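DNA polymerase III beta subunit (Streptococcus pyogenes, PDB 2AVT) forms a ring-shaped dimeric sliding clamp that probably encircles DNA and tethers the replicative polymerase to its template. Local coordinates at residues E261-F266 against K347-S352; S87-I92 against G109-T114. All coordinates share one frame; numbering follows the deposited sequence.

Interaction 1 (E261-F266 against K347-S352); sequences ETEVVF and KIHFLS
Val264 and Ile348 exchange a pair of backbone hydrogen bonds at the middle of this antiparallel pairing, Ile348 N reaching Val264 O at 2.8 Å in an almost straight bond (175°). Two residues along, past the non-hydrogen-bonded pair Glu263 and His349, Thr262 and Phe350 form the next hydrogen-bonded pair, and there the regular ladder breaks: Phe350 O accepts from both Glu261 N, at 2.9 Å, and Thr262 N, at 3.1 Å. Two residues facing one define a classic beta bulge, placed where strand 262-267 begins.

The two faces of the ladder differ in chemistry. On one, the carboxylate of Glu263 lies alongside the imidazole of His349, their planes only 18° apart. Glu263 runs out extended, CG anti to the backbone N (chi1 170°), which lays its CG beside His349 CD2 and carries Glu263 OE1 to 3.1 Å from His349 NE2; that hydrogen bond is weak and bent. Lys347 passes its CE 3.5 Å from Glu263 OE2, yet its NZ stays beyond salt-bridge range, while its CG packs on Val265 CG2. On the other face, Ile348 CD1 meets Phe266 CE1 at 3.6 Å, and Val264 CG1 sits over one face of the Phe266 ring, offset toward its rim.

Farther out, Phe260 stacks on the His349 ring, Phe357 meets the Phe350 ring, and strand 290-295 touches Val264 and Phe350 from the second sheet of the C-terminal clamp domain. Thr262 OG1 is hydrogen-bonded to Ser323 O. Cohesion here thus rests on main-chain bonds and apolar packing, with the partly exposed Glu263, His349 and Lys347 adding a looser electrostatic term that would probably vary with histidine protonation.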
ATOM      1  N   GLU A 261     -30.704  10.529 -30.127  1.00 53.74           N
ATOM      2  CA  GLU A 261     -30.550  10.461 -31.574  1.00 53.28           C
ATOM      3  C   GLU A 261     -29.571   9.383 -31.995  1.00 52.03           C
ATOM      4  O   GLU A 261     -29.556   8.961 -33.154  1.00 51.70           O
ATOM      5  CB  GLU A 261     -30.056  11.808 -32.104  1.00 55.59           C
ATOM      6  CG  GLU A 261     -31.006  12.962 -31.847  1.00 58.94           C
ATOM      7  CD  GLU A 261     -32.236  12.900 -32.723  1.00 60.54           C
ATOM      8  OE1 GLU A 261     -32.083  12.956 -33.963  1.00 61.72           O
ATOM      9  OE2 GLU A 261     -33.354  12.796 -32.172  1.00 63.95           O
ATOM     10  N   THR A 262     -28.746   8.948 -31.050  1.00 49.50           N
ATOM     11  CA  THR A 262     -27.746   7.934 -31.328  1.00 47.95           C
ATOM     12  C   THR A 262     -27.633   6.936 -30.184  1.00 46.94           C
ATOM     13  O   THR A 262     -27.802   7.290 -29.019  1.00 47.02           O
ATOM     14  CB  THR A 262     -26.363   8.581 -31.556  1.00 48.48           C
ATOM     15  OG1 THR A 262     -26.467   9.583 -32.575  1.00 49.22           O
ATOM     16  CG2 THR A 262     -25.350   7.537 -31.989  1.00 46.79           C
ATOM     17  N   GLU A 263     -27.356   5.688 -30.534  1.00 45.85           N
ATOM     18  CA  GLU A 263     -27.198   4.628 -29.551  1.00 45.77           C
ATOM     19  C   GLU A 263     -26.092   3.700 -29.998  1.00 45.33           C
ATOM     20  O   GLU A 263     -26.017   3.333 -31.169  1.00 45.58           O
ATOM     21  CB  GLU A 263     -28.477   3.797 -29.402  1.00 46.19           C
ATOM     22  CG  GLU A 263     -28.261   2.535 -28.552  1.00 44.78           C
ATOM     23  CD  GLU A 263     -29.417   1.550 -28.622  1.00 46.58           C
ATOM     24  OE1 GLU A 263     -30.553   1.929 -28.262  1.00 46.15           O
ATOM     25  OE2 GLU A 263     -29.184   0.394 -29.037  1.00 45.09           O
ATOM     26  N   VAL A 264     -25.229   3.323 -29.061  1.00 44.17           N
ATOM     27  CA  VAL A 264     -24.144   2.401 -29.361  1.00 43.14           C
ATOM     28  C   VAL A 264     -24.004   1.443 -28.190  1.00 42.56           C
ATOM     29  O   VAL A 264     -24.171   1.833 -27.037  1.00 43.70           O
ATOM     30  CB  VAL A 264     -22.799   3.126 -29.554  1.00 43.11           C
ATOM     31  CG1 VAL A 264     -21.747   2.131 -30.044  1.00 42.98           C
ATOM     32  CG2 VAL A 264     -22.955   4.276 -30.535  1.00 42.40           C
ATOM     33  N   VAL A 265     -23.712   0.185 -28.491  1.00 43.26           N
ATOM     34  CA  VAL A 265     -23.541  -0.821 -27.453  1.00 44.76           C
ATOM     35  C   VAL A 265     -22.107  -1.321 -27.525  1.00 44.94           C
ATOM     36  O   VAL A 265     -21.660  -1.779 -28.576  1.00 44.71           O
ATOM     37  CB  VAL A 265     -24.509  -2.016 -27.649  1.00 44.94           C
ATOM     38  CG1 VAL A 265     -24.313  -3.029 -26.534  1.00 43.67           C
ATOM     39  CG2 VAL A 265     -25.953  -1.525 -27.662  1.00 43.14           C
ATOM     40  N   PHE A 266     -21.388  -1.216 -26.411  1.00 45.01           N
ATOM     41  CA  PHE A 266     -19.998  -1.662 -26.362  1.00 43.60           C
ATOM     42  C   PHE A 266     -19.802  -2.734 -25.310  1.00 43.44           C
ATOM     43  O   PHE A 266     -20.627  -2.918 -24.417  1.00 45.19           O
ATOM     44  CB  PHE A 266     -19.040  -0.531 -25.960  1.00 43.33           C
ATOM     45  CG  PHE A 266     -19.149   0.721 -26.779  1.00 40.78           C
ATOM     46  CD1 PHE A 266     -20.109   1.675 -26.494  1.00 40.90           C
ATOM     47  CD2 PHE A 266     -18.215   0.994 -27.762  1.00 39.70           C
ATOM     48  CE1 PHE A 266     -20.129   2.878 -27.168  1.00 40.30           C
ATOM     49  CE2 PHE A 266     -18.232   2.192 -28.437  1.00 38.39           C
ATOM     50  CZ  PHE A 266     -19.187   3.136 -28.137  1.00 39.58           C
ATOM     51  N   LYS A 347     -25.058   0.186 -22.824  1.00 38.29           N
ATOM     52  CA  LYS A 347     -25.801   0.885 -23.862  1.00 40.33           C
ATOM     53  C   LYS A 347     -25.645   2.389 -23.672  1.00 39.58           C
ATOM     54  O   LYS A 347     -26.021   2.926 -22.633  1.00 38.01           O
ATOM     55  CB  LYS A 347     -27.282   0.512 -23.778  1.00 41.10           C
ATOM     56  CG  LYS A 347     -27.819  -0.238 -24.976  1.00 45.32           C
ATOM     57  CD  LYS A 347     -29.311  -0.522 -24.797  1.00 47.56           C
ATOM     58  CE  LYS A 347     -29.915  -1.162 -26.032  1.00 49.33           C
ATOM     59  NZ  LYS A 347     -31.360  -1.479 -25.827  1.00 53.04           N
ATOM     60  N   ILE A 348     -25.095   3.073 -24.669  1.00 39.74           N
ATOM     61  CA  ILE A 348     -24.911   4.510 -24.553  1.00 41.38           C
ATOM     62  C   ILE A 348     -25.831   5.273 -25.498  1.00 42.10           C
ATOM     63  O   ILE A 348     -25.892   4.981 -26.694  1.00 43.79           O
ATOM     64  CB  ILE A 348     -23.441   4.909 -24.837  1.00 42.18           C
ATOM     65  CG1 ILE A 348     -22.499   4.064 -23.971  1.00 43.90           C
ATOM     66  CG2 ILE A 348     -23.236   6.387 -24.533  1.00 40.75           C
ATOM     67  CD1 ILE A 348     -21.038   4.493 -24.037  1.00 42.41           C
ATOM     68  N   HIS A 349     -26.545   6.251 -24.950  1.00 42.50           N
ATOM     69  CA  HIS A 349     -27.477   7.070 -25.718  1.00 43.64           C
ATOM     70  C   HIS A 349     -27.030   8.521 -25.782  1.00 44.45           C
ATOM     71  O   HIS A 349     -26.903   9.183 -24.747  1.00 44.00           O
ATOM     72  CB  HIS A 349     -28.872   7.014 -25.093  1.00 42.69           C
ATOM     73  CG  HIS A 349     -29.538   5.679 -25.220  1.00 43.05           C
ATOM     74  ND1 HIS A 349     -30.746   5.391 -24.621  1.00 43.57           N
ATOM     75  CD2 HIS A 349     -29.174   4.561 -25.891  1.00 42.99           C
ATOM     76  CE1 HIS A 349     -31.097   4.153 -24.917  1.00 42.69           C
ATOM     77  NE2 HIS A 349     -30.161   3.627 -25.687  1.00 43.75           N
ATOM     78  N   PHE A 350     -26.812   9.019 -26.996  1.00 45.07           N
ATOM     79  CA  PHE A 350     -26.377  10.404 -27.192  1.00 45.16           C
ATOM     80  C   PHE A 350     -27.428  11.283 -27.867  1.00 45.36           C
ATOM     81  O   PHE A 350     -28.239  10.812 -28.666  1.00 43.43           O
ATOM     82  CB  PHE A 350     -25.136  10.492 -28.090  1.00 43.84           C
ATOM     83  CG  PHE A 350     -23.971   9.652 -27.651  1.00 44.64           C
ATOM     84  CD1 PHE A 350     -23.870   8.320 -28.030  1.00 43.26           C
ATOM     85  CD2 PHE A 350     -22.929  10.220 -26.929  1.00 44.15           C
ATOM     86  CE1 PHE A 350     -22.748   7.574 -27.705  1.00 43.35           C
ATOM     87  CE2 PHE A 350     -21.806   9.477 -26.602  1.00 43.47           C
ATOM     88  CZ  PHE A 350     -21.716   8.154 -26.992  1.00 41.46           C
ATOM     89  N   LEU A 351     -27.383  12.571 -27.541  1.00 46.60           N
ATOM     90  CA  LEU A 351     -28.247  13.566 -28.156  1.00 48.21           C
ATOM     91  C   LEU A 351     -27.305  14.413 -29.008  1.00 48.54           C
ATOM     92  O   LEU A 351     -26.768  13.927 -30.007  1.00 48.57           O
ATOM     93  CB  LEU A 351     -28.936  14.444 -27.112  1.00 48.75           C
ATOM     94  CG  LEU A 351     -30.297  13.923 -26.644  1.00 51.21           C
ATOM     95  CD1 LEU A 351     -30.992  14.969 -25.783  1.00 50.65           C
ATOM     96  CD2 LEU A 351     -31.148  13.606 -27.868  1.00 52.17           C
ATOM     97  N   SER A 352     -27.086  15.662 -28.601  1.00 48.96           N
ATOM     98  CA  SER A 352     -26.202  16.567 -29.343  1.00 48.60           C
ATOM     99  C   SER A 352     -24.814  16.624 -28.707  1.00 48.78           C
ATOM    100  O   SER A 352     -24.615  16.185 -27.574  1.00 47.95           O
ATOM    101  CB  SER A 352     -26.789  17.981 -29.376  1.00 49.29           C
ATOM    102  OG  SER A 352     -26.390  18.728 -28.236  1.00 49.60           O
TER

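Interaction 2 (S87-I92 against G109-T114)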
ATOM      1  N   SER A  87      -3.445  -7.661  18.655  1.00 25.90           N
ATOM      2  CA  SER A  87      -2.968  -8.418  17.502  1.00 26.44           C
ATOM      3  C   SER A  87      -1.569  -8.982  17.712  1.00 24.90           C
ATOM      4  O   SER A  87      -1.157  -9.889  16.997  1.00 24.95           O
ATOM      5  CB  SER A  87      -2.962  -7.540  16.242  1.00 26.11           C
ATOM      6  OG  SER A  87      -4.241  -6.965  16.004  1.00 32.37           O
ATOM      7  N   SER A  88      -0.836  -8.443  18.680  1.00 24.56           N
ATOM      8  CA  SER A  88       0.522  -8.903  18.933  1.00 24.95           C
ATOM      9  C   SER A  88       0.618  -9.975  20.013  1.00 24.85           C
ATOM     10  O   SER A  88       1.687 -10.560  20.194  1.00 24.04           O
ATOM     11  CB  SER A  88       1.413  -7.737  19.358  1.00 22.55           C
ATOM     12  OG  SER A  88       1.254  -7.491  20.746  1.00 26.43           O
ATOM     13  N   LEU A  89      -0.477 -10.227  20.733  1.00 25.36           N
ATOM     14  CA  LEU A  89      -0.452 -11.215  21.817  1.00 25.75           C
ATOM     15  C   LEU A  89      -0.218 -12.609  21.265  1.00 27.45           C
ATOM     16  O   LEU A  89      -0.738 -12.966  20.208  1.00 26.81           O
ATOM     17  CB  LEU A  89      -1.730 -11.131  22.645  1.00 25.45           C
ATOM     18  CG  LEU A  89      -1.747  -9.825  23.455  1.00 25.76           C
ATOM     19  CD1 LEU A  89      -3.068  -9.672  24.201  1.00 26.49           C
ATOM     20  CD2 LEU A  89      -0.588  -9.830  24.437  1.00 27.78           C
ATOM     21  N   PRO A  90       0.572 -13.419  21.990  1.00 28.32           N
ATOM     22  CA  PRO A  90       0.947 -14.786  21.627  1.00 31.40           C
ATOM     23  C   PRO A  90      -0.085 -15.918  21.579  1.00 34.07           C
ATOM     24  O   PRO A  90      -0.140 -16.644  20.592  1.00 35.41           O
ATOM     25  CB  PRO A  90       2.094 -15.081  22.595  1.00 30.27           C
ATOM     26  CG  PRO A  90       1.624 -14.416  23.856  1.00 29.99           C
ATOM     27  CD  PRO A  90       1.032 -13.091  23.354  1.00 27.94           C
ATOM     28  N   ASP A  91      -0.890 -16.079  22.624  1.00 36.35           N
ATOM     29  CA  ASP A  91      -1.862 -17.172  22.651  1.00 39.18           C
ATOM     30  C   ASP A  91      -3.226 -16.947  22.013  1.00 39.72           C
ATOM     31  O   ASP A  91      -3.682 -15.814  21.835  1.00 38.68           O
ATOM     32  CB  ASP A  91      -2.058 -17.658  24.086  1.00 41.53           C
ATOM     33  CG  ASP A  91      -1.055 -18.731  24.477  1.00 47.97           C
ATOM     34  OD1 ASP A  91       0.170 -18.517  24.298  1.00 50.97           O
ATOM     35  OD2 ASP A  91      -1.490 -19.794  24.970  1.00 49.37           O
ATOM     36  N   ILE A  92      -3.877 -18.061  21.692  1.00 39.13           N
ATOM     37  CA  ILE A  92      -5.186 -18.062  21.060  1.00 40.43           C
ATOM     38  C   ILE A  92      -6.243 -17.347  21.887  1.00 37.28           C
ATOM     39  O   ILE A  92      -7.187 -16.793  21.335  1.00 37.78           O
ATOM     40  CB  ILE A  92      -5.657 -19.508  20.788  1.00 43.61           C
ATOM     41  CG1 ILE A  92      -4.610 -20.241  19.947  1.00 47.47           C
ATOM     42  CG2 ILE A  92      -6.989 -19.495  20.050  1.00 45.76           C
ATOM     43  CD1 ILE A  92      -4.939 -21.702  19.659  1.00 48.15           C
ATOM     44  N   GLY A 109      -0.981 -16.198  27.363  1.00 29.10           N
ATOM     45  CA  GLY A 109       0.191 -17.044  27.470  1.00 28.35           C
ATOM     46  C   GLY A 109       1.054 -16.509  28.591  1.00 27.44           C
ATOM     47  O   GLY A 109       0.552 -16.167  29.660  1.00 28.41           O
ATOM     48  N   LYS A 110       2.351 -16.399  28.337  1.00 27.68           N
ATOM     49  CA  LYS A 110       3.293 -15.909  29.335  1.00 27.80           C
ATOM     50  C   LYS A 110       3.439 -14.398  29.276  1.00 28.97           C
ATOM     51  O   LYS A 110       4.268 -13.829  29.987  1.00 28.00           O
ATOM     52  CB  LYS A 110       4.662 -16.544  29.100  1.00 28.78           C
ATOM     53  CG  LYS A 110       4.679 -18.042  29.300  1.00 32.49           C
ATOM     54  CD  LYS A 110       5.700 -18.680  28.383  1.00 35.74           C
ATOM     55  CE  LYS A 110       5.391 -18.313  26.938  1.00 38.50           C
ATOM     56  NZ  LYS A 110       6.157 -19.141  25.971  1.00 38.43           N
ATOM     57  N   SER A 111       2.634 -13.753  28.435  1.00 27.68           N
ATOM     58  CA  SER A 111       2.710 -12.309  28.269  1.00 29.10           C
ATOM     59  C   SER A 111       1.625 -11.543  29.016  1.00 27.67           C
ATOM     60  O   SER A 111       0.434 -11.839  28.884  1.00 29.38           O
ATOM     61  CB  SER A 111       2.655 -11.958  26.774  1.00 30.64           C
ATOM     62  OG  SER A 111       2.916 -10.580  26.562  1.00 35.86           O
ATOM     63  N   GLU A 112       2.049 -10.576  29.822  1.00 27.27           N
ATOM     64  CA  GLU A 112       1.127  -9.734  30.573  1.00 27.57           C
ATOM     65  C   GLU A 112       1.384  -8.264  30.237  1.00 28.15           C
ATOM     66  O   GLU A 112       2.457  -7.721  30.534  1.00 26.85           O
ATOM     67  CB  GLU A 112       1.290  -9.930  32.073  1.00 29.43           C
ATOM     68  CG  GLU A 112       0.395  -8.982  32.856  1.00 34.78           C
ATOM     69  CD  GLU A 112       0.578  -9.087  34.349  1.00 38.74           C
ATOM     70  OE1 GLU A 112       0.085 -10.066  34.940  1.00 42.15           O
ATOM     71  OE2 GLU A 112       1.223  -8.188  34.931  1.00 43.47           O
ATOM     72  N   ILE A 113       0.389  -7.633  29.622  1.00 27.00           N
ATOM     73  CA  ILE A 113       0.480  -6.231  29.216  1.00 27.19           C
ATOM     74  C   ILE A 113      -0.615  -5.404  29.880  1.00 26.72           C
ATOM     75  O   ILE A 113      -1.806  -5.692  29.732  1.00 25.36           O
ATOM     76  CB  ILE A 113       0.352  -6.096  27.671  1.00 26.25           C
ATOM     77  CG1 ILE A 113       1.541  -6.786  26.997  1.00 24.82           C
ATOM     78  CG2 ILE A 113       0.292  -4.611  27.266  1.00 25.18           C
ATOM     79  CD1 ILE A 113       1.389  -6.978  25.497  1.00 26.11           C
ATOM     80  N   THR A 114      -0.210  -4.389  30.632  1.00 26.42           N
ATOM     81  CA  THR A 114      -1.175  -3.530  31.304  1.00 28.18           C
ATOM     82  C   THR A 114      -1.265  -2.203  30.564  1.00 28.30           C
ATOM     83  O   THR A 114      -0.242  -1.596  30.240  1.00 29.11           O
ATOM     84  CB  THR A 114      -0.760  -3.279  32.760  1.00 29.05           C
ATOM     85  OG1 THR A 114      -0.538  -4.540  33.399  1.00 28.88           O
ATOM     86  CG2 THR A 114      -1.847  -2.505  33.514  1.00 27.05           C
TER
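Leu89 reaches across to Ile113 from the loop that follows helix 79-88, and its side chain can be followed outward from CA. The Leu89 backbone stands off, its CA 7.3 Å from Ser111 CA. CB, which makes no close approach to 109-114, carries CG anti to the carbonyl carbon (chi1 -70°); CD1 runs on extended, and CD2 is the branch that crosses. Leu89 CD2 lies 3.6 Å from Ile113 CD1 and 4.2 Å from Ser111 OG, the leucine and isoleucine meeting at a slant.

Here the loop packs on an edge strand of the N-terminal clamp domain, at the dimer interface: strand 111-116 is the outermost of its sheet within the chain, and the second subunit continues the sheet by pairing antiparallel with Ser111 to Thr114. Ser111 OG is hydrogen-bonded to Glu313 OE1 of that second subunit, whose Arg277 packs on Ser111 and Ile113.

Pro90 sets CG and CD each 4.0 Å from Ser111 CB. Beyond it, Asp91 OD1 comes 3.5 Å from Gly109 CA. Gly109 has a positive phi (69°) in the turn that leads into strand 111-116; Lys110 NZ, next along, forms a salt bridge with Asp316 of the second subunit.

Interactions 1 and 2 lie on opposite sides of the chain's centre, their own centres 62 Å apart, one in the C-terminal and the other in the N-terminal domain of the clamp. Interaction 1 pairs neighbouring strands inside a sheet through backbone hydrogen bonds, burying 528 Å²; six of its eleven touching residues are buried and one is exposed. Interaction 2 fits a loop against an edge strand, with no hydrogen bond between its segments and 228 Å² buried; Leu89, Ser111 and Ile113 are buried, Asp91 and Gly109 exposed. No other subunit touches 261-266 or 347-352, whereas strand residues Ser111 to Thr114, and Ser88 on the other segment, also bond to the second subunit.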